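Local coordinates for protein excinuclease ABC, subunit A. (Deinococcus radiodurans, PDB 2VF7) that binds DNA and hydrolyses ATP as a zinc-containing UvrA protein of the ABC superfamily, probably helping to recognise damage for excision repair, at residues L200-D205 / H217-T222; A182-A187 / G253-A258. The protein carries 1 engineered substitution. All coordinates share one frame; numbering follows the deposited sequence.

Contact 1 of 2, residues L200-D205 / H217-T222; sequences LGIDVD and HWILFT
Leu-200 and Trp-218 meet with their side chains crossing at about a right angle: the CD1 methyl of the leucine comes to 3.9 Å from CH2, a carbon on the six-membered ring of the indole, and lies 4.2 Å from the neighbouring CZ3. The methyl approaches obliquely, and the contact is plain apolar packing. Trp-218 can reach across because its CG stands anti to the backbone N (chi1 -167°), which swings the indole out from helix 213-221 toward the leucine. One face of that ring is occupied from within its own segment, where the Thr-222 CG2 methyl sits 3.8 Å above the plane over its centre. Glu-224 takes the NE1 hydrogen bond, and Phe-255 stacks with the same indole, its CE2 near CZ3, so that it shares the six-membered ring with Leu-200. Both segments belong to the UvrA DNA-binding domain, and here the chain leaving helix 187-199 packs on helix 213-221. The turn is made by a Schellman motif, with Gly-201 at positive phi (85°) ending the first helix. Beyond it Ile-202 sends its CG2 branch toward the CD1 end of Ile-219, a looser approach at 4.3 Å. Leu-197 of helix 187-199 touches both isoleucines, so this second apolar pair is continued by the helix itself. Farther along the loop the chain turns away from helix 213-221 and becomes polar: Asp-203 forms an Asx turn in which OD1, met from above the carboxylate plane, accepts from Asp-205 N at 3.2 Å, while the Asp-205 carboxylate makes a salt bridge with Arg-177.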
ATOM      1  N   LEU A 200     -14.825  34.934  25.194  1.00 54.02           N
ATOM      2  CA  LEU A 200     -14.146  34.932  26.473  1.00 53.67           C
ATOM      3  C   LEU A 200     -14.066  36.317  27.116  1.00 53.68           C
ATOM      4  O   LEU A 200     -13.601  36.424  28.241  1.00 54.70           O
ATOM      5  CB  LEU A 200     -12.738  34.359  26.332  1.00 53.26           C
ATOM      6  CG  LEU A 200     -12.566  32.866  26.105  1.00 52.21           C
ATOM      7  CD1 LEU A 200     -11.084  32.596  26.008  1.00 50.30           C
ATOM      8  CD2 LEU A 200     -13.202  32.084  27.257  1.00 51.59           C
ATOM      9  N   GLY A 201     -14.501  37.361  26.412  1.00 54.06           N
ATOM     10  CA  GLY A 201     -14.618  38.716  26.985  1.00 53.78           C
ATOM     11  C   GLY A 201     -13.327  39.524  26.949  1.00 54.55           C
ATOM     12  O   GLY A 201     -13.146  40.487  27.721  1.00 54.11           O
ATOM     13  N   ILE A 202     -12.421  39.124  26.053  1.00 54.79           N
ATOM     14  CA  ILE A 202     -11.185  39.866  25.800  1.00 54.10           C
ATOM     15  C   ILE A 202     -11.457  40.875  24.697  1.00 54.54           C
ATOM     16  O   ILE A 202     -12.257  40.604  23.807  1.00 54.89           O
ATOM     17  CB  ILE A 202     -10.021  38.896  25.433  1.00 53.67           C
ATOM     18  CG1 ILE A 202      -9.609  38.112  26.688  1.00 52.66           C
ATOM     19  CG2 ILE A 202      -8.813  39.655  24.795  1.00 52.45           C
ATOM     20  CD1 ILE A 202      -8.933  36.804  26.412  1.00 53.32           C
ATOM     21  N   ASP A 203     -10.783  42.028  24.774  1.00 54.78           N
ATOM     22  CA  ASP A 203     -10.953  43.147  23.855  1.00 54.77           C
ATOM     23  C   ASP A 203     -10.089  43.015  22.581  1.00 54.35           C
ATOM     24  O   ASP A 203      -8.855  43.096  22.572  1.00 53.68           O
ATOM     25  CB  ASP A 203     -10.661  44.471  24.585  1.00 55.64           C
ATOM     26  CG  ASP A 203     -11.211  45.699  23.863  1.00 56.58           C
ATOM     27  OD1 ASP A 203     -11.656  45.615  22.695  1.00 56.62           O
ATOM     28  OD2 ASP A 203     -11.194  46.778  24.495  1.00 60.04           O
ATOM     29  N   VAL A 204     -10.808  42.840  21.494  1.00 53.76           N
ATOM     30  CA  VAL A 204     -10.274  42.479  20.218  1.00 52.97           C
ATOM     31  C   VAL A 204     -10.069  43.751  19.329  1.00 53.31           C
ATOM     32  O   VAL A 204      -9.387  43.707  18.304  1.00 52.69           O
ATOM     33  CB  VAL A 204     -11.248  41.384  19.676  1.00 53.22           C
ATOM     34  CG1 VAL A 204     -11.708  41.607  18.232  1.00 51.91           C
ATOM     35  CG2 VAL A 204     -10.705  39.974  19.983  1.00 51.31           C
ATOM     36  N   ASP A 205     -10.620  44.881  19.783  1.00 53.66           N
ATOM     37  CA  ASP A 205     -10.614  46.148  19.035  1.00 54.58           C
ATOM     38  C   ASP A 205      -9.817  47.249  19.757  1.00 54.64           C
ATOM     39  O   ASP A 205     -10.134  48.430  19.645  1.00 54.59           O
ATOM     40  CB  ASP A 205     -12.050  46.621  18.763  1.00 54.12           C
ATOM     41  CG  ASP A 205     -12.880  45.579  18.050  1.00 55.12           C
ATOM     42  OD1 ASP A 205     -12.599  45.307  16.867  1.00 55.36           O
ATOM     43  OD2 ASP A 205     -13.813  45.027  18.675  1.00 54.96           O
ATOM     44  N   HIS A 217       0.350  37.441  27.648  1.00 52.08           N
ATOM     45  CA  HIS A 217       1.031  36.181  27.903  1.00 52.10           C
ATOM     46  C   HIS A 217       0.151  34.957  27.618  1.00 51.90           C
ATOM     47  O   HIS A 217       0.568  34.047  26.894  1.00 52.39           O
ATOM     48  CB  HIS A 217       1.540  36.137  29.342  1.00 52.27           C
ATOM     49  CG  HIS A 217       2.620  35.126  29.559  1.00 54.07           C
ATOM     50  ND1 HIS A 217       2.393  33.916  30.181  1.00 54.76           N
ATOM     51  CD2 HIS A 217       3.933  35.136  29.222  1.00 55.13           C
ATOM     52  CE1 HIS A 217       3.519  33.227  30.219  1.00 55.80           C
ATOM     53  NE2 HIS A 217       4.469  33.946  29.645  1.00 55.78           N
ATOM     54  N   TRP A 218      -1.054  34.938  28.184  1.00 51.15           N
ATOM     55  CA  TRP A 218      -2.014  33.834  27.998  1.00 50.99           C
ATOM     56  C   TRP A 218      -2.288  33.526  26.528  1.00 50.46           C
ATOM     57  O   TRP A 218      -2.096  32.403  26.069  1.00 50.91           O
ATOM     58  CB  TRP A 218      -3.324  34.169  28.704  1.00 50.84           C
ATOM     59  CG  TRP A 218      -4.238  33.014  28.850  1.00 51.29           C
ATOM     60  CD1 TRP A 218      -4.224  32.093  29.850  1.00 51.16           C
ATOM     61  CD2 TRP A 218      -5.313  32.648  27.979  1.00 50.92           C
ATOM     62  NE1 TRP A 218      -5.217  31.169  29.659  1.00 51.39           N
ATOM     63  CE2 TRP A 218      -5.907  31.485  28.520  1.00 51.40           C
ATOM     64  CE3 TRP A 218      -5.839  33.192  26.800  1.00 50.10           C
ATOM     65  CZ2 TRP A 218      -6.992  30.844  27.919  1.00 50.64           C
ATOM     66  CZ3 TRP A 218      -6.924  32.553  26.200  1.00 51.80           C
ATOM     67  CH2 TRP A 218      -7.490  31.392  26.767  1.00 50.32           C
ATOM     68  N   ILE A 219      -2.722  34.543  25.789  1.00 49.92           N
ATOM     69  CA  ILE A 219      -3.015  34.434  24.363  1.00 49.04           C
ATOM     70  C   ILE A 219      -1.876  33.769  23.585  1.00 49.21           C
ATOM     71  O   ILE A 219      -2.101  32.885  22.748  1.00 48.56           O
ATOM     72  CB  ILE A 219      -3.349  35.837  23.784  1.00 48.63           C
ATOM     73  CG1 ILE A 219      -4.642  36.347  24.428  1.00 47.72           C
ATOM     74  CG2 ILE A 219      -3.446  35.812  22.254  1.00 48.63           C
ATOM     75  CD1 ILE A 219      -5.016  37.748  24.066  1.00 46.87           C
ATOM     76  N   LEU A 220      -0.659  34.217  23.884  1.00 49.25           N
ATOM     77  CA  LEU A 220       0.560  33.801  23.192  1.00 49.43           C
ATOM     78  C   LEU A 220       1.147  32.467  23.678  1.00 49.70           C
ATOM     79  O   LEU A 220       1.644  31.699  22.867  1.00 50.41           O
ATOM     80  CB  LEU A 220       1.604  34.911  23.313  1.00 48.72           C
ATOM     81  CG  LEU A 220       1.915  35.907  22.193  1.00 49.68           C
ATOM     82  CD1 LEU A 220       0.746  36.247  21.256  1.00 49.62           C
ATOM     83  CD2 LEU A 220       2.489  37.177  22.817  1.00 50.18           C
ATOM     84  N   PHE A 221       1.079  32.184  24.981  1.00 49.98           N
ATOM     85  CA  PHE A 221       1.842  31.064  25.566  1.00 50.48           C
ATOM     86  C   PHE A 221       1.080  29.919  26.290  1.00 50.98           C
ATOM     87  O   PHE A 221       1.669  28.849  26.538  1.00 52.06           O
ATOM     88  CB  PHE A 221       2.992  31.589  26.440  1.00 49.97           C
ATOM     89  CG  PHE A 221       3.957  32.485  25.696  1.00 50.36           C
ATOM     90  CD1 PHE A 221       4.908  31.952  24.831  1.00 50.17           C
ATOM     91  CD2 PHE A 221       3.907  33.871  25.858  1.00 51.21           C
ATOM     92  CE1 PHE A 221       5.805  32.787  24.136  1.00 49.59           C
ATOM     93  CE2 PHE A 221       4.798  34.718  25.173  1.00 50.64           C
ATOM     94  CZ  PHE A 221       5.748  34.175  24.305  1.00 49.30           C
ATOM     95  N   THR A 222      -0.188  30.128  26.639  1.00 50.61           N
ATOM     96  CA  THR A 222      -0.949  29.116  27.373  1.00 50.50           C
ATOM     97  C   THR A 222      -0.961  27.748  26.690  1.00 50.69           C
ATOM     98  O   THR A 222      -0.809  27.672  25.474  1.00 50.29           O
ATOM     99  CB  THR A 222      -2.398  29.578  27.686  1.00 50.12           C
ATOM    100  OG1 THR A 222      -2.989  28.684  28.628  1.00 51.34           O
ATOM    101  CG2 THR A 222      -3.270  29.625  26.442  1.00 50.32           C
TER

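Contact 2 of 2, residues A182-A187 / G253-A258; sequences AAWPQA and GTFSSA
Trp-184 directs its indole N-H at the backbone of Ser-256, NE1 lying 3.1 Å from the carbonyl O. Within the UvrA DNA-binding domain this joins the loop leading to helix 187-199 to the short connection between strand 251-254, one of the two strands of a small antiparallel sheet, paired with strand 227-230, and helix 258-268. The bond is clearly bent, with 136° at the hydrogen, and the donor is tilted 26° from the carbonyl plane; the acceptor nevertheless lies near the plane of the indole, at its edge. On the six-membered ring of the same tryptophan, CZ2 packs 3.8 Å from Phe-255 CE1. The two side chains cross at about a right angle, and the phenyl ring meets the indole by a carbon at the indole's edge. Having CG anti to the backbone N (chi1 -174°) carries the phenyl ring of Phe-255 to this place. Ala-258 brings its backbone N to 3.8 Å from Trp-184 NE1, obliquely to the ring, and Ala-183 adds more distant cover.

A second shell holds these groups in position. Gln-193 and Leu-197 of helix 187-199 touch both aromatic side chains, and Gln-193 also bonds through its amide to Ser-256 N and Thr-254 O, fixing the backbone that presents the acceptor. Arg-277 takes the carbonyl of Trp-184. At the far end of the connection Ser-257 is the N-cap of helix 258-268, its OG bonded to Arg-260 N and to Thr-222 O. Next to it the Ser-256 hydroxyl reaches forward to the next residue, OG donating to Ser-257 O at 3.1 Å.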
ATOM      1  N   ALA A 182       0.005  37.733  14.146  1.00 51.35           N
ATOM      2  CA  ALA A 182       0.256  37.291  12.778  1.00 52.21           C
ATOM      3  C   ALA A 182       0.579  35.805  12.657  1.00 52.97           C
ATOM      4  O   ALA A 182       0.337  35.187  11.599  1.00 53.19           O
ATOM      5  CB  ALA A 182       1.370  38.124  12.159  1.00 52.05           C
ATOM      6  N   ALA A 183       1.119  35.246  13.735  1.00 53.24           N
ATOM      7  CA  ALA A 183       1.442  33.818  13.813  1.00 53.45           C
ATOM      8  C   ALA A 183       0.197  32.908  13.745  1.00 53.79           C
ATOM      9  O   ALA A 183       0.299  31.691  13.526  1.00 54.17           O
ATOM     10  CB  ALA A 183       2.228  33.556  15.078  1.00 52.79           C
ATOM     11  N   TRP A 184      -0.982  33.483  13.943  1.00 53.42           N
ATOM     12  CA  TRP A 184      -2.210  32.709  13.738  1.00 52.84           C
ATOM     13  C   TRP A 184      -2.495  32.482  12.235  1.00 53.52           C
ATOM     14  O   TRP A 184      -2.018  33.243  11.391  1.00 53.36           O
ATOM     15  CB  TRP A 184      -3.393  33.368  14.455  1.00 51.58           C
ATOM     16  CG  TRP A 184      -3.605  32.827  15.815  1.00 51.21           C
ATOM     17  CD1 TRP A 184      -3.197  31.600  16.289  1.00 50.29           C
ATOM     18  CD2 TRP A 184      -4.313  33.452  16.892  1.00 51.24           C
ATOM     19  NE1 TRP A 184      -3.593  31.439  17.586  1.00 50.53           N
ATOM     20  CE2 TRP A 184      -4.267  32.563  17.993  1.00 51.17           C
ATOM     21  CE3 TRP A 184      -4.974  34.684  17.042  1.00 50.82           C
ATOM     22  CZ2 TRP A 184      -4.857  32.866  19.226  1.00 51.20           C
ATOM     23  CZ3 TRP A 184      -5.562  34.980  18.261  1.00 50.17           C
ATOM     24  CH2 TRP A 184      -5.493  34.077  19.341  1.00 51.25           C
ATOM     25  N   PRO A 185      -3.278  31.442  11.898  1.00 54.21           N
ATOM     26  CA  PRO A 185      -3.457  31.089  10.492  1.00 54.87           C
ATOM     27  C   PRO A 185      -4.075  32.200   9.664  1.00 55.88           C
ATOM     28  O   PRO A 185      -4.756  33.075  10.198  1.00 56.57           O
ATOM     29  CB  PRO A 185      -4.410  29.890  10.544  1.00 54.49           C
ATOM     30  CG  PRO A 185      -4.319  29.376  11.916  1.00 54.21           C
ATOM     31  CD  PRO A 185      -4.039  30.538  12.786  1.00 54.58           C
ATOM     32  N   GLN A 186      -3.829  32.164   8.362  1.00 56.56           N
ATOM     33  CA  GLN A 186      -4.452  33.102   7.442  1.00 56.85           C
ATOM     34  C   GLN A 186      -5.901  32.700   7.280  1.00 56.64           C
ATOM     35  O   GLN A 186      -6.318  31.643   7.773  1.00 57.13           O
ATOM     36  CB  GLN A 186      -3.735  33.102   6.090  1.00 57.05           C
ATOM     37  CG  GLN A 186      -2.286  33.636   6.147  1.00 57.84           C
ATOM     38  CD  GLN A 186      -1.562  33.518   4.816  1.00 58.46           C
ATOM     39  OE1 GLN A 186      -1.415  32.420   4.260  1.00 60.36           O
ATOM     40  NE2 GLN A 186      -1.084  34.649   4.302  1.00 59.50           N
ATOM     41  N   ALA A 187      -6.663  33.555   6.601  1.00 55.66           N
ATOM     42  CA  ALA A 187      -8.099  33.378   6.400  1.00 54.73           C
ATOM     43  C   ALA A 187      -8.805  32.889   7.663  1.00 53.62           C
ATOM     44  O   ALA A 187      -8.474  33.333   8.753  1.00 54.12           O
ATOM     45  CB  ALA A 187      -8.391  32.494   5.179  1.00 54.12           C
ATOM     46  N   GLY A 253     -16.100  26.364  19.545  1.00 48.36           N
ATOM     47  CA  GLY A 253     -14.730  26.580  19.082  1.00 48.27           C
ATOM     48  C   GLY A 253     -13.730  26.150  20.129  1.00 48.49           C
ATOM     49  O   GLY A 253     -14.043  26.193  21.319  1.00 48.85           O
ATOM     50  N   THR A 254     -12.516  25.786  19.694  1.00 48.34           N
ATOM     51  CA  THR A 254     -11.438  25.360  20.602  1.00 47.50           C
ATOM     52  C   THR A 254     -10.248  26.300  20.525  1.00 47.85           C
ATOM     53  O   THR A 254      -9.664  26.519  19.453  1.00 48.76           O
ATOM     54  CB  THR A 254     -10.987  23.888  20.322  1.00 47.42           C
ATOM     55  OG1 THR A 254     -12.144  23.039  20.235  1.00 46.08           O
ATOM     56  CG2 THR A 254     -10.073  23.359  21.434  1.00 46.48           C
ATOM     57  N   PHE A 255      -9.874  26.865  21.657  1.00 47.29           N
ATOM     58  CA  PHE A 255      -8.756  27.808  21.674  1.00 47.51           C
ATOM     59  C   PHE A 255      -7.427  27.107  21.408  1.00 47.64           C
ATOM     60  O   PHE A 255      -7.216  25.976  21.817  1.00 48.13           O
ATOM     61  CB  PHE A 255      -8.693  28.558  23.005  1.00 47.09           C
ATOM     62  CG  PHE A 255      -7.651  29.635  23.037  1.00 47.05           C
ATOM     63  CD1 PHE A 255      -7.793  30.782  22.257  1.00 46.17           C
ATOM     64  CD2 PHE A 255      -6.515  29.493  23.832  1.00 47.18           C
ATOM     65  CE1 PHE A 255      -6.807  31.784  22.267  1.00 48.41           C
ATOM     66  CE2 PHE A 255      -5.523  30.476  23.851  1.00 47.78           C
ATOM     67  CZ  PHE A 255      -5.671  31.632  23.070  1.00 48.16           C
ATOM     68  N   SER A 256      -6.558  27.765  20.662  1.00 48.10           N
ATOM     69  CA  SER A 256      -5.179  27.347  20.557  1.00 48.64           C
ATOM     70  C   SER A 256      -4.306  28.583  20.642  1.00 48.93           C
ATOM     71  O   SER A 256      -4.499  29.542  19.892  1.00 49.56           O
ATOM     72  CB  SER A 256      -4.910  26.602  19.264  1.00 48.22           C
ATOM     73  OG  SER A 256      -3.689  27.078  18.734  1.00 50.54           O
ATOM     74  N   SER A 257      -3.355  28.577  21.568  1.00 49.17           N
ATOM     75  CA  SER A 257      -2.476  29.734  21.746  1.00 48.76           C
ATOM     76  C   SER A 257      -1.603  29.943  20.509  1.00 49.38           C
ATOM     77  O   SER A 257      -1.490  29.047  19.683  1.00 49.71           O
ATOM     78  CB  SER A 257      -1.617  29.561  22.985  1.00 48.34           C
ATOM     79  OG  SER A 257      -0.754  28.459  22.826  1.00 49.24           O
ATOM     80  N   ALA A 258      -0.998  31.127  20.366  1.00 49.59           N
ATOM     81  CA  ALA A 258      -0.130  31.385  19.217  1.00 49.65           C
ATOM     82  C   ALA A 258       1.017  30.373  19.152  1.00 50.54           C
ATOM     83  O   ALA A 258       1.330  29.858  18.079  1.00 51.41           O
ATOM     84  CB  ALA A 258       0.403  32.810  19.233  1.00 48.71           C
TER

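How the contacts relate
Both contacts belong to the UvrA DNA-binding domain, their centres about 11 Å apart, and contact 1 falls within the stretch of chain that contact 2 brings together. Contact 2 is the more buried, and a tryptophan N-H there satisfies a backbone carbonyl; contact 1 is only partly buried and purely apolar across its segments, the hydrogen bonds of its polar side chains lying within a segment or going outside the pair. Helix 187-199 serves both, Leu-197 touching side chains in each. The two also meet directly: the rings of Trp-218 and Phe-255 pack together, and Ile-219 O probably accepts from Ala-258 N, tying helix 213-221 to the start of helix 258-268.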